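Local structure of SusD superfamily protein (Bacteroides vulgatus, 3MYV) at residues Ala353-Val364 and Val373-Val383; Asn184-Ala194 and Phe244-Ala253. The protein probably binds polysaccharide at the cell outer membrane, like other SusD-type saccharide-binding proteins. All coordinates share one frame; numbering follows the deposited sequence.

How the interactions relate
Interaction 1 packs helix 350-367 against the loop and start of helix 380-391; interaction 2 packs the loop and start of helix 189-202 against the strand region 248-252. Interaction 2 is the more central: its centre lies about 13 Å from the centre of the chain, against about 23 Å for interaction 1. The two centres are about 26 Å apart. Their nearest atoms are about 6 Å apart, without touching. Along the sequence, interaction 2 closes before interaction 1 opens. A sodium ion is bound about 10 Å from the side chain of A253 in interaction 2. Interaction 1 holds a 1,2-ethanediol, probably from the crystallisation liquor. No saccharide ligand is present at either contact.

Interaction 1 (Ala353-Val364 and Val373-Val383); sequences AVQGLGYLNEIV and VTMADYTLDRV. With EDO (1,2-ethanediol), chain G.
Helix 353-364 runs past the 373-383 chain, with CA atoms 6.1 Å apart at N361 and V373 and 6.9 Å apart at L357 and Y378. The two segments lie on consecutive helices, 350-367 and 380-391, of a SusD-like fold of the TPR clan. A 3-10 turn at 375-377 precedes the second helix, whose N-cap is T379, OG1 accepting from R382 N. N361 grips the backbone of V373 with both ends of its amide. V373 N gives a hydrogen bond of 2.8 Å to N361 OD1. N361 ND2 returns one of 2.9 Å to V373 O, in the carbonyl plane and on a lone pair. The second hydrogen of ND2 goes to L357 O, above its carbonyl plane. N361 N reaches the same oxygen from the opposite face. With an alanine in place of N361, V373 N and O would probably lose these partners and L357 O one of its two donors, leaving the loop held less closely.

L357 splits its two methyls between neighbours. CD1 lies over one face of the Y378 ring, 4.1 Å from its centroid, a CH-pi contact. CD2 meets M375, a selenomethionine, 3.8 Å from its CE. The bends of M375 at chi2 and chi3 turn CE back to the helix, where it also meets V354. The Y378 ring enters with CG anti to N (chi1 -176°). Its hydroxyl passes close to the backbone of G356, which has no side chain, and bonds to A342 O. One turn further along, L360 CD2 touches V373, Y378 and V383. V364 CG2 packs on V373 CG2 and touches R382 NH2, whose guanidinium pairs with E386. A 1,2-ethanediol bridges two carbonyls: its O1 bonds to M375 O and its O2 to Y378 O, each at 2.7 Å.

Interaction 2 (Asn184-Ala194 and Phe244-Ala253); sequences NGRMNKYAARA and FGSESFFEIA
Water 2 is gripped by both segments. It accepts from G185 N at 2.9 Å and donates to R186 O, and a weak bond from E251 N reaches it as well. Water 3 adds a second bridge. It donates to G185 O at 2.7 Å and accepts from A253 N. No direct hydrogen bond joins the segments, so these waters carry the polar link. G185 also brings its CA against E251 O, a CA-H...O contact of 3.4 Å. At its positive phi of 105° a CB would press on the preceding carbonyl oxygen, and A253 CB would crowd it too.

N184 lies flat on the F244 ring. Amide and ring planes are 1° apart, and N184 CB sits 3.4 Å from the ring centroid, over its centre. E251 OE2 is on the opposite face, offset toward the rim, and accepts from F244 N. The other oxygen of E251, OE1, accepts from S248 OG through its anti lone pair.

The CB of F250 points toward 184-194, and chi1 of 177° sets CG opposite the backbone N. M187, a selenomethionine, puts CG over one face of the F250 ring, 3.8 Å from the centroid. M187 SE lies obliquely at 4.7 Å from that centroid, a Met-aromatic contact. G185 O is at the ring edge.

F249 packs on the first two turns of helix 189-202. A194 CB is 3.6 Å from F249 CD2, while Y190 CB meets F249 CD1, and A191 CA and CB meet F249 CB. N188 is the N-cap of this helix, its OD1 accepting from A191 N, and its ND2 bonds to Y226. F249 and F250 both face L332 on strand 329-333. That makes a classic beta bulge in the two-stranded antiparallel sheet, laid against the helix start.

Interaction 1 (Ala353-Val364 and Val373-Val383)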
loop_
_atom_site.group_PDB
_atom_site.type_symbol
_atom_site.label_atom_id
_atom_site.label_comp_id
_atom_site.label_asym_id
_atom_site.label_seq_id
_atom_site.Cartn_x
_atom_site.Cartn_y
_atom_site.Cartn_z
ATOM N N ALA A 353 0.402 16.280 -19.290
ATOM C CA ALA A 353 -0.512 15.295 -19.888
ATOM C C ALA A 353 0.138 14.555 -21.049
ATOM O O ALA A 353 0.002 13.344 -21.143
ATOM C CB ALA A 353 -1.834 15.949 -20.344
ATOM N N VAL A 354 0.814 15.265 -21.952
ATOM C CA VAL A 354 1.509 14.602 -23.051
ATOM C C VAL A 354 2.495 13.559 -22.502
ATOM O O VAL A 354 2.532 12.406 -22.952
ATOM C CB VAL A 354 2.232 15.635 -24.013
ATOM C CG1 VAL A 354 3.138 14.933 -25.009
ATOM C CG2 VAL A 354 1.210 16.514 -24.735
ATOM N N GLN A 355 3.318 13.968 -21.539
ATOM C CA GLN A 355 4.305 13.081 -20.947
ATOM C C GLN A 355 3.645 11.927 -20.170
ATOM O O GLN A 355 4.072 10.789 -20.270
ATOM C CB GLN A 355 5.267 13.899 -20.060
ATOM C CG GLN A 355 6.222 14.791 -20.877
ATOM C CD GLN A 355 6.811 15.980 -20.089
ATOM O OE1 GLN A 355 7.230 15.840 -18.933
ATOM N NE2 GLN A 355 6.868 17.155 -20.737
ATOM N N GLY A 356 2.561 12.223 -19.452
ATOM C CA GLY A 356 1.880 11.228 -18.631
ATOM C C GLY A 356 1.202 10.197 -19.503
ATOM O O GLY A 356 1.124 9.027 -19.142
ATOM N N LEU A 357 0.744 10.626 -20.677
ATOM C CA LEU A 357 0.184 9.681 -21.646
ATOM C C LEU A 357 1.270 8.709 -22.121
ATOM O O LEU A 357 1.009 7.534 -22.328
ATOM C CB LEU A 357 -0.400 10.433 -22.832
ATOM C CG LEU A 357 -1.151 9.626 -23.904
ATOM C CD1 LEU A 357 -2.205 8.707 -23.248
ATOM C CD2 LEU A 357 -1.773 10.567 -24.924
ATOM N N GLY A 358 2.483 9.222 -22.314
ATOM C CA GLY A 358 3.623 8.396 -22.713
ATOM C C GLY A 358 3.867 7.307 -21.664
ATOM O O GLY A 358 4.001 6.116 -21.983
ATOM N N TYR A 359 3.882 7.711 -20.407
ATOM C CA TYR A 359 4.048 6.759 -19.308
ATOM C C TYR A 359 2.888 5.764 -19.190
ATOM O O TYR A 359 3.109 4.565 -18.944
ATOM C CB TYR A 359 4.277 7.506 -17.995
ATOM C CG TYR A 359 5.595 8.229 -17.918
ATOM C CD1 TYR A 359 6.783 7.597 -18.278
ATOM C CD2 TYR A 359 5.677 9.521 -17.430
ATOM C CE1 TYR A 359 7.984 8.253 -18.190
ATOM C CE2 TYR A 359 6.861 10.177 -17.338
ATOM C CZ TYR A 359 8.024 9.546 -17.697
ATOM O OH TYR A 359 9.235 10.201 -17.596
ATOM N N LEU A 360 1.658 6.250 -19.380
ATOM C CA LEU A 360 0.494 5.379 -19.346
ATOM C C LEU A 360 0.677 4.299 -20.405
ATOM O O LEU A 360 0.523 3.142 -20.091
ATOM C CB LEU A 360 -0.804 6.159 -19.557
ATOM C CG LEU A 360 -2.090 5.310 -19.578
ATOM C CD1 LEU A 360 -2.276 4.557 -18.187
ATOM C CD2 LEU A 360 -3.253 6.149 -19.971
ATOM N N ASN A 361 1.037 4.694 -21.637
ATOM C CA ASN A 361 1.208 3.750 -22.743
ATOM C C ASN A 361 2.293 2.739 -22.498
ATOM O O ASN A 361 2.188 1.593 -22.924
ATOM C CB ASN A 361 1.430 4.448 -24.090
ATOM C CG ASN A 361 0.123 4.805 -24.748
ATOM O OD1 ASN A 361 -0.480 3.968 -25.419
ATOM N ND2 ASN A 361 -0.362 6.030 -24.514
ATOM N N GLU A 362 3.356 3.151 -21.821
ATOM C CA GLU A 362 4.399 2.179 -21.481
ATOM C C GLU A 362 3.847 1.008 -20.692
ATOM O O GLU A 362 4.218 -0.159 -20.942
ATOM C CB GLU A 362 5.506 2.827 -20.692
ATOM C CG GLU A 362 6.753 1.991 -20.682
ATOM C CD GLU A 362 7.607 2.227 -21.899
ATOM O OE1 GLU A 362 7.822 3.413 -22.224
ATOM O OE2 GLU A 362 8.083 1.232 -22.498
ATOM N N ILE A 363 2.932 1.295 -19.769
ATOM C CA ILE A 363 2.344 0.244 -18.928
ATOM C C ILE A 363 1.292 -0.544 -19.727
ATOM O O ILE A 363 1.195 -1.789 -19.633
ATOM C CB ILE A 363 1.733 0.835 -17.639
ATOM C CG1 ILE A 363 2.839 1.523 -16.810
ATOM C CG2 ILE A 363 0.960 -0.244 -16.832
ATOM C CD1 ILE A 363 4.005 0.603 -16.361
ATOM N N VAL A 364 0.491 0.173 -20.513
ATOM C CA VAL A 364 -0.544 -0.462 -21.333
ATOM C C VAL A 364 0.077 -1.456 -22.289
ATOM O O VAL A 364 -0.393 -2.584 -22.424
ATOM C CB VAL A 364 -1.376 0.606 -22.060
ATOM C CG1 VAL A 364 -2.265 -0.012 -23.175
ATOM C CG2 VAL A 364 -2.202 1.373 -21.005
ATOM N N VAL A 373 -3.271 3.802 -25.601
ATOM C CA VAL A 373 -4.249 4.838 -25.221
ATOM C C VAL A 373 -3.939 6.094 -26.039
ATOM O O VAL A 373 -2.816 6.629 -25.969
ATOM C CB VAL A 373 -4.224 5.154 -23.694
ATOM C CG1 VAL A 373 -5.241 6.257 -23.327
ATOM C CG2 VAL A 373 -4.508 3.884 -22.883
ATOM N N THR A 374 -4.910 6.516 -26.848
ATOM C CA THR A 374 -4.806 7.766 -27.620
ATOM C C THR A 374 -5.155 8.950 -26.694
ATOM O O THR A 374 -5.838 8.784 -25.683
ATOM C CB THR A 374 -5.787 7.781 -28.768
ATOM O OG1 THR A 374 -7.111 7.721 -28.222
ATOM C CG2 THR A 374 -5.543 6.576 -29.752
HETATM N N MSE A 375 -4.729 10.155 -27.067
HETATM C CA MSE A 375 -5.028 11.361 -26.262
HETATM C C MSE A 375 -6.543 11.533 -26.027
HETATM O O MSE A 375 -6.968 11.910 -24.914
HETATM C CB MSE A 375 -4.416 12.618 -26.926
HETATM C CG MSE A 375 -4.726 13.929 -26.224
HETATM SE SE MSE A 375 -4.061 13.960 -24.383
HETATM C CE MSE A 375 -2.189 14.321 -24.753
ATOM N N ALA A 376 -7.349 11.201 -27.036
ATOM C CA ALA A 376 -8.819 11.332 -26.940
ATOM C C ALA A 376 -9.376 10.461 -25.806
ATOM O O ALA A 376 -10.378 10.793 -25.191
ATOM C CB ALA A 376 -9.487 10.947 -28.272
ATOM N N ASP A 377 -8.705 9.348 -25.540
ATOM C CA ASP A 377 -9.132 8.383 -24.521
ATOM C C ASP A 377 -8.396 8.554 -23.174
ATOM O O ASP A 377 -8.552 7.713 -22.260
ATOM C CB ASP A 377 -8.875 6.956 -25.064
ATOM C CG ASP A 377 -9.855 6.556 -26.156
ATOM O OD1 ASP A 377 -10.902 7.211 -26.271
ATOM O OD2 ASP A 377 -9.568 5.592 -26.889
ATOM N N TYR A 378 -7.568 9.595 -23.051
ATOM C CA TYR A 378 -6.740 9.797 -21.845
ATOM C C TYR A 378 -7.528 10.558 -20.785
ATOM O O TYR A 378 -7.410 11.784 -20.658
ATOM C CB TYR A 378 -5.460 10.562 -22.197
ATOM C CG TYR A 378 -4.444 10.783 -21.092
ATOM C CD1 TYR A 378 -4.164 9.803 -20.129
ATOM C CD2 TYR A 378 -3.686 11.942 -21.063
ATOM C CE1 TYR A 378 -3.166 10.007 -19.155
ATOM C CE2 TYR A 378 -2.703 12.155 -20.091
ATOM C CZ TYR A 378 -2.441 11.171 -19.147
ATOM O OH TYR A 378 -1.476 11.386 -18.187
ATOM N N THR A 379 -8.330 9.799 -20.044
ATOM C CA THR A 379 -9.185 10.299 -18.999
ATOM C C THR A 379 -8.736 9.721 -17.654
ATOM O O THR A 379 -8.049 8.707 -17.601
ATOM C CB THR A 379 -10.647 9.874 -19.238
ATOM O OG1 THR A 379 -10.788 8.450 -19.075
ATOM C CG2 THR A 379 -11.106 10.274 -20.651
ATOM N N LEU A 380 -9.164 10.341 -16.569
ATOM C CA LEU A 380 -8.876 9.806 -15.238
ATOM C C LEU A 380 -9.378 8.354 -15.081
ATOM O O LEU A 380 -8.655 7.492 -14.585
ATOM C CB LEU A 380 -9.529 10.693 -14.196
ATOM C CG LEU A 380 -9.354 10.275 -12.731
ATOM C CD1 LEU A 380 -7.887 10.143 -12.377
ATOM C CD2 LEU A 380 -10.115 11.280 -11.780
ATOM N N ASP A 381 -10.607 8.068 -15.532
ATOM C CA ASP A 381 -11.144 6.699 -15.438
ATOM C C ASP A 381 -10.257 5.692 -16.168
ATOM O O ASP A 381 -10.075 4.566 -15.718
ATOM C CB ASP A 381 -12.582 6.604 -15.977
ATOM C CG ASP A 381 -13.618 7.160 -15.007
ATOM O OD1 ASP A 381 -13.294 7.413 -13.844
ATOM O OD2 ASP A 381 -14.768 7.387 -15.430
ATOM N N ARG A 382 -9.691 6.102 -17.293
ATOM C CA ARG A 382 -8.824 5.229 -18.048
ATOM C C ARG A 382 -7.550 4.918 -17.275
ATOM O O ARG A 382 -7.057 3.793 -17.316
ATOM C CB ARG A 382 -8.479 5.818 -19.437
ATOM C CG ARG A 382 -7.623 4.901 -20.286
ATOM C CD ARG A 382 -8.342 3.566 -20.590
ATOM N NE ARG A 382 -7.521 2.604 -21.337
ATOM C CZ ARG A 382 -6.619 1.771 -20.821
ATOM N NH1 ARG A 382 -6.336 1.764 -19.521
ATOM N NH2 ARG A 382 -5.961 0.935 -21.628
ATOM N N VAL A 383 -7.011 5.903 -16.578
ATOM C CA VAL A 383 -5.817 5.668 -15.759
ATOM C C VAL A 383 -6.195 4.797 -14.550
ATOM O O VAL A 383 -5.470 3.879 -14.191
ATOM C CB VAL A 383 -5.166 6.971 -15.278
ATOM C CG1 VAL A 383 -3.933 6.673 -14.406
ATOM C CG2 VAL A 383 -4.794 7.867 -16.491
HETATM C C1 EDO G . -8.955 14.450 -23.690
HETATM O O1 EDO G . -7.575 14.091 -23.492
HETATM C C2 EDO G . -9.815 13.502 -22.874
HETATM O O2 EDO G . -9.323 13.453 -21.527
#

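Interaction 2 (Asn184-Ala194 and Phe244-Ala253)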
loop_
_atom_site.group_PDB
_atom_site.type_symbol
_atom_site.label_atom_id
_atom_site.label_comp_id
_atom_site.label_asym_id
_atom_site.label_seq_id
_atom_site.Cartn_x
_atom_site.Cartn_y
_atom_site.Cartn_z
ATOM N N ASN A 184 17.910 -5.077 0.284
ATOM C CA ASN A 184 16.689 -5.809 -0.048
ATOM C C ASN A 184 15.908 -6.106 1.213
ATOM O O ASN A 184 16.463 -6.651 2.157
ATOM C CB ASN A 184 17.007 -7.131 -0.772
ATOM C CG ASN A 184 17.515 -6.941 -2.185
ATOM O OD1 ASN A 184 17.235 -5.943 -2.860
ATOM N ND2 ASN A 184 18.225 -7.952 -2.670
ATOM N N GLY A 185 14.629 -5.729 1.237
ATOM C CA GLY A 185 13.788 -5.921 2.419
ATOM C C GLY A 185 13.569 -4.602 3.162
ATOM O O GLY A 185 12.745 -4.521 4.092
ATOM N N ARG A 186 14.297 -3.562 2.756
ATOM C CA ARG A 186 14.145 -2.239 3.350
ATOM C C ARG A 186 14.028 -1.133 2.288
ATOM O O ARG A 186 14.287 -1.359 1.102
ATOM C CB ARG A 186 15.311 -1.972 4.313
ATOM C CG ARG A 186 15.352 -2.956 5.499
ATOM C CD ARG A 186 16.678 -2.969 6.293
ATOM N NE ARG A 186 17.118 -1.672 6.810
ATOM C CZ ARG A 186 18.161 -1.502 7.636
ATOM N NH1 ARG A 186 18.837 -2.537 8.114
ATOM N NH2 ARG A 186 18.531 -0.287 8.012
HETATM N N MSE A 187 13.643 0.061 2.727
HETATM C CA MSE A 187 13.539 1.212 1.853
HETATM C C MSE A 187 14.917 1.863 1.691
HETATM O O MSE A 187 15.662 2.014 2.668
HETATM C CB MSE A 187 12.551 2.248 2.435
HETATM C CG MSE A 187 11.108 1.797 2.321
HETATM SE SE MSE A 187 9.822 3.121 2.763
HETATM C CE MSE A 187 9.815 2.866 4.669
ATOM N N ASN A 188 15.217 2.267 0.465
ATOM C CA ASN A 188 16.342 3.145 0.159
ATOM C C ASN A 188 15.795 4.460 -0.412
ATOM O O ASN A 188 14.588 4.679 -0.413
ATOM C CB ASN A 188 17.320 2.488 -0.822
ATOM C CG ASN A 188 16.713 2.263 -2.212
ATOM O OD1 ASN A 188 15.526 2.440 -2.407
ATOM N ND2 ASN A 188 17.550 1.884 -3.176
ATOM N N LYS A 189 16.675 5.323 -0.898
ATOM C CA LYS A 189 16.255 6.653 -1.386
ATOM C C LYS A 189 15.228 6.542 -2.507
ATOM O O LYS A 189 14.263 7.303 -2.550
ATOM C CB LYS A 189 17.475 7.455 -1.844
ATOM C CG LYS A 189 17.191 8.922 -2.148
ATOM C CD LYS A 189 18.508 9.633 -2.499
ATOM C CE LYS A 189 18.247 11.031 -2.976
ATOM N NZ LYS A 189 19.459 11.830 -2.948
ATOM N N TYR A 190 15.404 5.575 -3.404
ATOM C CA TYR A 190 14.420 5.383 -4.454
ATOM C C TYR A 190 13.029 5.053 -3.936
ATOM O O TYR A 190 12.042 5.624 -4.415
ATOM C CB TYR A 190 14.872 4.328 -5.443
ATOM C CG TYR A 190 15.941 4.765 -6.393
ATOM C CD1 TYR A 190 15.618 5.292 -7.647
ATOM C CD2 TYR A 190 17.274 4.554 -6.093
ATOM C CE1 TYR A 190 16.618 5.662 -8.542
ATOM C CE2 TYR A 190 18.273 4.896 -6.977
ATOM C CZ TYR A 190 17.943 5.451 -8.189
ATOM O OH TYR A 190 18.956 5.779 -9.044
ATOM N N ALA A 191 12.944 4.127 -2.980
ATOM C CA ALA A 191 11.702 3.755 -2.329
ATOM C C ALA A 191 11.048 4.953 -1.696
ATOM O O ALA A 191 9.824 5.195 -1.840
ATOM C CB ALA A 191 11.972 2.659 -1.234
ATOM N N ALA A 192 11.841 5.693 -0.935
ATOM C CA ALA A 192 11.320 6.879 -0.249
ATOM C C ALA A 192 10.754 7.931 -1.206
ATOM O O ALA A 192 9.729 8.553 -0.900
ATOM C CB ALA A 192 12.422 7.527 0.655
ATOM N N ARG A 193 11.425 8.149 -2.342
ATOM C CA ARG A 193 10.903 9.062 -3.367
ATOM C C ARG A 193 9.635 8.494 -4.020
ATOM O O ARG A 193 8.702 9.234 -4.288
ATOM C CB ARG A 193 11.967 9.360 -4.446
ATOM C CG ARG A 193 13.225 10.068 -3.891
ATOM C CD ARG A 193 14.347 10.052 -4.915
ATOM N NE ARG A 193 14.057 10.919 -6.049
ATOM C CZ ARG A 193 14.630 10.822 -7.240
ATOM N NH1 ARG A 193 15.484 9.824 -7.522
ATOM N NH2 ARG A 193 14.332 11.710 -8.166
ATOM N N ALA A 194 9.585 7.180 -4.246
ATOM C CA ALA A 194 8.385 6.575 -4.812
ATOM C C ALA A 194 7.193 6.798 -3.857
ATOM O O ALA A 194 6.095 7.170 -4.287
ATOM C CB ALA A 194 8.611 5.069 -5.114
ATOM N N PHE A 244 12.918 -9.487 -5.025
ATOM C CA PHE A 244 13.618 -8.220 -5.189
ATOM C C PHE A 244 13.922 -7.959 -6.649
ATOM O O PHE A 244 15.047 -7.611 -6.996
ATOM C CB PHE A 244 14.877 -8.196 -4.311
ATOM C CG PHE A 244 14.615 -8.622 -2.890
ATOM C CD1 PHE A 244 13.842 -7.821 -2.036
ATOM C CD2 PHE A 244 15.074 -9.835 -2.420
ATOM C CE1 PHE A 244 13.562 -8.231 -0.738
ATOM C CE2 PHE A 244 14.789 -10.242 -1.120
ATOM C CZ PHE A 244 14.051 -9.441 -0.283
ATOM N N GLY A 245 12.909 -8.144 -7.516
ATOM C CA GLY A 245 13.090 -7.924 -8.938
ATOM C C GLY A 245 13.338 -6.470 -9.318
ATOM O O GLY A 245 13.278 -5.561 -8.478
ATOM N N SER A 246 13.590 -6.241 -10.605
ATOM C CA SER A 246 13.995 -4.917 -11.091
ATOM C C SER A 246 12.986 -3.794 -10.887
ATOM O O SER A 246 13.370 -2.619 -10.975
ATOM C CB SER A 246 14.379 -4.964 -12.585
ATOM O OG SER A 246 13.257 -5.227 -13.424
ATOM N N GLU A 247 11.714 -4.106 -10.650
ATOM C CA GLU A 247 10.736 -3.037 -10.371
ATOM C C GLU A 247 10.661 -2.687 -8.872
ATOM O O GLU A 247 10.149 -1.623 -8.490
ATOM C CB GLU A 247 9.344 -3.423 -10.833
ATOM C CG GLU A 247 9.159 -3.439 -12.337
ATOM C CD GLU A 247 7.718 -3.337 -12.764
ATOM O OE1 GLU A 247 6.890 -2.801 -12.006
ATOM O OE2 GLU A 247 7.435 -3.779 -13.885
ATOM N N SER A 248 11.148 -3.587 -8.029
ATOM C CA SER A 248 10.874 -3.511 -6.608
ATOM C C SER A 248 11.794 -2.522 -5.902
ATOM O O SER A 248 13.002 -2.779 -5.770
ATOM C CB SER A 248 11.042 -4.889 -5.966
ATOM O OG SER A 248 10.741 -4.811 -4.579
ATOM N N PHE A 249 11.221 -1.417 -5.435
ATOM C CA PHE A 249 11.956 -0.470 -4.575
ATOM C C PHE A 249 11.941 -0.987 -3.118
ATOM O O PHE A 249 12.944 -0.900 -2.376
ATOM C CB PHE A 249 11.330 0.929 -4.544
ATOM C CG PHE A 249 11.184 1.607 -5.882
ATOM C CD1 PHE A 249 12.301 1.941 -6.635
ATOM C CD2 PHE A 249 9.914 1.965 -6.370
ATOM C CE1 PHE A 249 12.177 2.589 -7.874
ATOM C CE2 PHE A 249 9.784 2.641 -7.597
ATOM C CZ PHE A 249 10.916 2.937 -8.353
ATOM N N PHE A 250 10.778 -1.486 -2.708
ATOM C CA PHE A 250 10.579 -1.964 -1.341
ATOM C C PHE A 250 9.631 -3.140 -1.358
ATOM O O PHE A 250 8.490 -3.000 -1.818
ATOM C CB PHE A 250 9.997 -0.825 -0.476
ATOM C CG PHE A 250 9.688 -1.216 0.955
ATOM C CD1 PHE A 250 10.482 -2.142 1.652
ATOM C CD2 PHE A 250 8.620 -0.653 1.600
ATOM C CE1 PHE A 250 10.182 -2.498 2.960
ATOM C CE2 PHE A 250 8.318 -1.001 2.916
ATOM C CZ PHE A 250 9.105 -1.946 3.576
ATOM N N GLU A 251 10.077 -4.293 -0.855
ATOM C CA GLU A 251 9.150 -5.392 -0.578
ATOM C C GLU A 251 9.482 -5.974 0.784
ATOM O O GLU A 251 10.637 -5.923 1.207
ATOM C CB GLU A 251 9.178 -6.467 -1.667
ATOM C CG GLU A 251 10.489 -7.224 -1.800
ATOM C CD GLU A 251 10.565 -8.041 -3.072
ATOM O OE1 GLU A 251 10.463 -7.445 -4.167
ATOM O OE2 GLU A 251 10.763 -9.281 -2.982
ATOM N N ILE A 252 8.486 -6.572 1.432
ATOM C CA ILE A 252 8.668 -7.235 2.740
ATOM C C ILE A 252 9.377 -8.584 2.539
ATOM O O ILE A 252 8.929 -9.441 1.752
ATOM C CB ILE A 252 7.292 -7.460 3.456
ATOM C CG1 ILE A 252 6.518 -6.147 3.611
ATOM C CG2 ILE A 252 7.465 -8.175 4.814
ATOM C CD1 ILE A 252 7.243 -5.077 4.503
ATOM N N ALA A 253 10.476 -8.792 3.252
ATOM C CA ALA A 253 11.238 -10.027 3.099
ATOM C C ALA A 253 10.593 -11.112 3.973
ATOM O O ALA A 253 10.449 -10.958 5.188
ATOM C CB ALA A 253 12.711 -9.833 3.486
HETATM O O HOH W 1 15.638 -3.972 -4.024
HETATM O O HOH W 2 13.288 -3.732 -0.334
HETATM O O HOH W 3 11.489 -6.749 5.020
#